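Local atomic coordinates of cytochrome c XoxG (Methylobacterium extorquens, PDB entry 6ONQ), a protein that binds a covalently attached heme c and probably carries electrons in lanthanide-dependent methanol oxidation. Residues F71-D76 with A168-R173. Sequence-based numbering, arbitrary orientation.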
ATOM      1  N   PHE A  71      -1.869   3.597  -6.042  1.00 19.69           N
ATOM      2  CA  PHE A  71      -3.089   2.818  -6.135  1.00 23.56           C
ATOM      3  C   PHE A  71      -3.970   3.307  -7.280  1.00 29.01           C
ATOM      4  O   PHE A  71      -3.612   4.206  -8.044  1.00 34.44           O
ATOM      5  CB  PHE A  71      -3.841   2.889  -4.815  1.00 27.92           C
ATOM      6  CG  PHE A  71      -4.030   4.282  -4.316  1.00 28.75           C
ATOM      7  CD1 PHE A  71      -5.032   5.083  -4.823  1.00 23.43           C
ATOM      8  CD2 PHE A  71      -3.197   4.797  -3.343  1.00 25.67           C
ATOM      9  CE1 PHE A  71      -5.206   6.364  -4.357  1.00 23.78           C
ATOM     10  CE2 PHE A  71      -3.371   6.080  -2.874  1.00 21.97           C
ATOM     11  CZ  PHE A  71      -4.374   6.864  -3.383  1.00 13.49           C
ATOM     12  N   HIS A  72      -5.153   2.695  -7.390  1.00 32.98           N
ATOM     13  CA  HIS A  72      -6.132   3.077  -8.406  1.00 27.82           C
ATOM     14  C   HIS A  72      -7.474   2.482  -7.985  1.00 28.71           C
ATOM     15  O   HIS A  72      -7.729   1.300  -8.230  1.00 42.42           O
ATOM     16  CB  HIS A  72      -5.725   2.601  -9.788  1.00 22.49           C
ATOM     17  CG  HIS A  72      -6.669   3.029 -10.866  1.00 39.02           C
ATOM     18  ND1 HIS A  72      -7.035   2.205 -11.908  1.00 52.35           N
ATOM     19  CD2 HIS A  72      -7.330   4.194 -11.059  1.00 37.81           C
ATOM     20  CE1 HIS A  72      -7.875   2.845 -12.701  1.00 41.29           C
ATOM     21  NE2 HIS A  72      -8.071   4.052 -12.206  1.00 48.21           N
ATOM     22  N   ILE A  73      -8.308   3.308  -7.352  1.00 27.07           N
ATOM     23  CA  ILE A  73      -9.649   2.936  -6.914  1.00 34.65           C
ATOM     24  C   ILE A  73     -10.648   3.369  -7.975  1.00 40.95           C
ATOM     25  O   ILE A  73     -10.480   4.412  -8.618  1.00 32.32           O
ATOM     26  CB  ILE A  73      -9.986   3.574  -5.555  1.00 34.45           C
ATOM     27  CG1 ILE A  73      -8.762   3.576  -4.644  1.00 33.33           C
ATOM     28  CG2 ILE A  73     -11.125   2.852  -4.886  1.00 41.58           C
ATOM     29  CD1 ILE A  73      -8.240   2.221  -4.331  1.00 20.34           C
ATOM     30  N   THR A  74     -11.698   2.570  -8.158  1.00 52.84           N
ATOM     31  CA  THR A  74     -12.662   2.798  -9.223  1.00 49.30           C
ATOM     32  C   THR A  74     -14.058   2.415  -8.741  1.00 58.93           C
ATOM     33  O   THR A  74     -14.233   1.846  -7.658  1.00 50.71           O
ATOM     34  CB  THR A  74     -12.262   2.026 -10.487  1.00 57.81           C
ATOM     35  OG1 THR A  74     -11.688   0.764 -10.114  1.00 57.81           O
ATOM     36  CG2 THR A  74     -11.238   2.830 -11.298  1.00 44.29           C
ATOM     37  N   ASN A  75     -15.052   2.764  -9.559  1.00 60.91           N
ATOM     38  CA  ASN A  75     -16.477   2.540  -9.291  1.00 67.17           C
ATOM     39  C   ASN A  75     -16.859   2.903  -7.858  1.00 58.40           C
ATOM     40  O   ASN A  75     -17.325   2.077  -7.073  1.00 64.80           O
ATOM     41  CB  ASN A  75     -16.885   1.106  -9.614  1.00 65.13           C
ATOM     42  CG  ASN A  75     -16.388   0.659 -10.968  1.00 90.18           C
ATOM     43  OD1 ASN A  75     -16.066   1.487 -11.827  1.00107.79           O
ATOM     44  ND2 ASN A  75     -16.330  -0.651 -11.175  1.00 76.21           N
ATOM     45  N   ASP A  76     -16.655   4.179  -7.542  1.00 54.30           N
ATOM     46  CA  ASP A  76     -17.148   4.791  -6.310  1.00 64.04           C
ATOM     47  C   ASP A  76     -16.660   4.047  -5.068  1.00 66.51           C
ATOM     48  O   ASP A  76     -17.434   3.678  -4.183  1.00 62.08           O
ATOM     49  CB  ASP A  76     -18.673   4.897  -6.336  1.00 82.44           C
ATOM     50  CG  ASP A  76     -19.153   6.174  -7.014  1.00102.18           C
ATOM     51  OD1 ASP A  76     -19.303   6.172  -8.255  1.00107.20           O
ATOM     52  OD2 ASP A  76     -19.368   7.186  -6.311  1.00 88.77           O
ATOM     53  N   ALA A 168      -3.999   8.183   2.294  1.00 21.79           N
ATOM     54  CA  ALA A 168      -4.762   9.165   1.540  1.00 19.03           C
ATOM     55  C   ALA A 168      -6.242   9.157   1.896  1.00 29.79           C
ATOM     56  O   ALA A 168      -6.995   9.989   1.372  1.00 27.01           O
ATOM     57  CB  ALA A 168      -4.589   8.916   0.041  1.00  9.07           C
ATOM     58  N   GLY A 169      -6.676   8.245   2.763  1.00 20.09           N
ATOM     59  CA  GLY A 169      -8.094   8.065   2.985  1.00 20.86           C
ATOM     60  C   GLY A 169      -8.853   7.577   1.772  1.00 28.32           C
ATOM     61  O   GLY A 169     -10.083   7.656   1.752  1.00 36.25           O
ATOM     62  N   ALA A 170      -8.153   7.081   0.747  1.00 21.37           N
ATOM     63  CA  ALA A 170      -8.806   6.566  -0.454  1.00 25.95           C
ATOM     64  C   ALA A 170      -9.354   5.162  -0.268  1.00 30.88           C
ATOM     65  O   ALA A 170     -10.114   4.687  -1.121  1.00 32.41           O
ATOM     66  CB  ALA A 170      -7.836   6.565  -1.639  1.00 21.91           C
ATOM     67  N   TRP A 171      -8.961   4.483   0.801  1.00 34.76           N
ATOM     68  CA  TRP A 171      -9.528   3.201   1.161  1.00 30.21           C
ATOM     69  C   TRP A 171      -9.805   3.225   2.649  1.00 34.87           C
ATOM     70  O   TRP A 171      -9.010   3.765   3.421  1.00 38.21           O
ATOM     71  CB  TRP A 171      -8.600   2.032   0.823  1.00 28.72           C
ATOM     72  CG  TRP A 171      -9.249   0.706   1.092  1.00 49.07           C
ATOM     73  CD1 TRP A 171      -8.973  -0.151   2.117  1.00 41.46           C
ATOM     74  CD2 TRP A 171     -10.304   0.096   0.337  1.00 44.77           C
ATOM     75  NE1 TRP A 171      -9.782  -1.255   2.041  1.00 34.61           N
ATOM     76  CE2 TRP A 171     -10.609  -1.126   0.957  1.00 36.07           C
ATOM     77  CE3 TRP A 171     -11.019   0.468  -0.805  1.00 59.10           C
ATOM     78  CZ2 TRP A 171     -11.595  -1.976   0.478  1.00 35.59           C
ATOM     79  CZ3 TRP A 171     -11.996  -0.383  -1.280  1.00 44.12           C
ATOM     80  CH2 TRP A 171     -12.271  -1.591  -0.642  1.00 36.85           C
ATOM     81  N   GLY A 172     -10.929   2.650   3.043  1.00 30.87           N
ATOM     82  CA  GLY A 172     -11.332   2.609   4.432  1.00 28.69           C
ATOM     83  C   GLY A 172     -10.773   1.419   5.174  1.00 28.76           C
ATOM     84  O   GLY A 172      -9.710   0.883   4.842  1.00 37.47           O
ATOM     85  N   ARG A 173     -11.499   0.997   6.199  1.00 42.99           N
ATOM     86  CA  ARG A 173     -11.071  -0.139   7.017  1.00 54.86           C
ATOM     87  C   ARG A 173     -11.853  -1.398   6.682  1.00 41.01           C
ATOM     88  O   ARG A 173     -12.321  -2.122   7.561  1.00 57.70           O
ATOM     89  CB  ARG A 173     -11.191   0.194   8.496  1.00 37.87           C
ATOM     90  CG  ARG A 173     -10.620   1.534   8.870  1.00 43.25           C
ATOM     91  CD  ARG A 173     -10.646   1.678  10.367  1.00 56.65           C
ATOM     92  NE  ARG A 173     -10.718   0.362  10.987  1.00 54.19           N
ATOM     93  CZ  ARG A 173     -10.789   0.157  12.296  1.00 68.14           C
ATOM     94  NH1 ARG A 173     -10.800   1.192  13.131  1.00 72.85           N
ATOM     95  NH2 ARG A 173     -10.855  -1.084  12.765  1.00 56.78           N
TER
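The Phe71 ring meets two methyl groups, those of Ala168 and Ala170, both of which approach its far end obliquely. Ala170 CB lies 3.8 Å from Phe71 CE1 and almost as close to Phe71 CZ. Ala168 CB sits 4.0 Å from the same CZ. The ring reaches them because Phe71 CG stands between the backbone N and the carbonyl carbon, chi1 50°. Ile73 comes to Ala170 from farther along the strand. Its CG1 is 4.3 Å from Ala170 CB and 3.9 Å from Ala170 O. CG1 lies beside the backbone N of Ile73, and it is this branch that meets Ala170; CG2 is anti to the same N. No hydrogen bond crosses between the two segments, and the contact is apolar and buried. Gly169, with positive phi, ends helix 156-167 in a Schellman motif, and the two alanines flank it. Both point their methyl groups toward the strand. Val161 and Ala165 of helix 156-167 also touch Phe71, and Val48 and Leu49 of helix 46-51 touch Ala168. Val80 of the neighbouring strand 79-80 touches both Ile73 and Trp171. The contact thus joins Phe71 and Ile73 of strand 69-74, in the antiparallel sheet, to the turn that follows helix 156-167, away from the heme site.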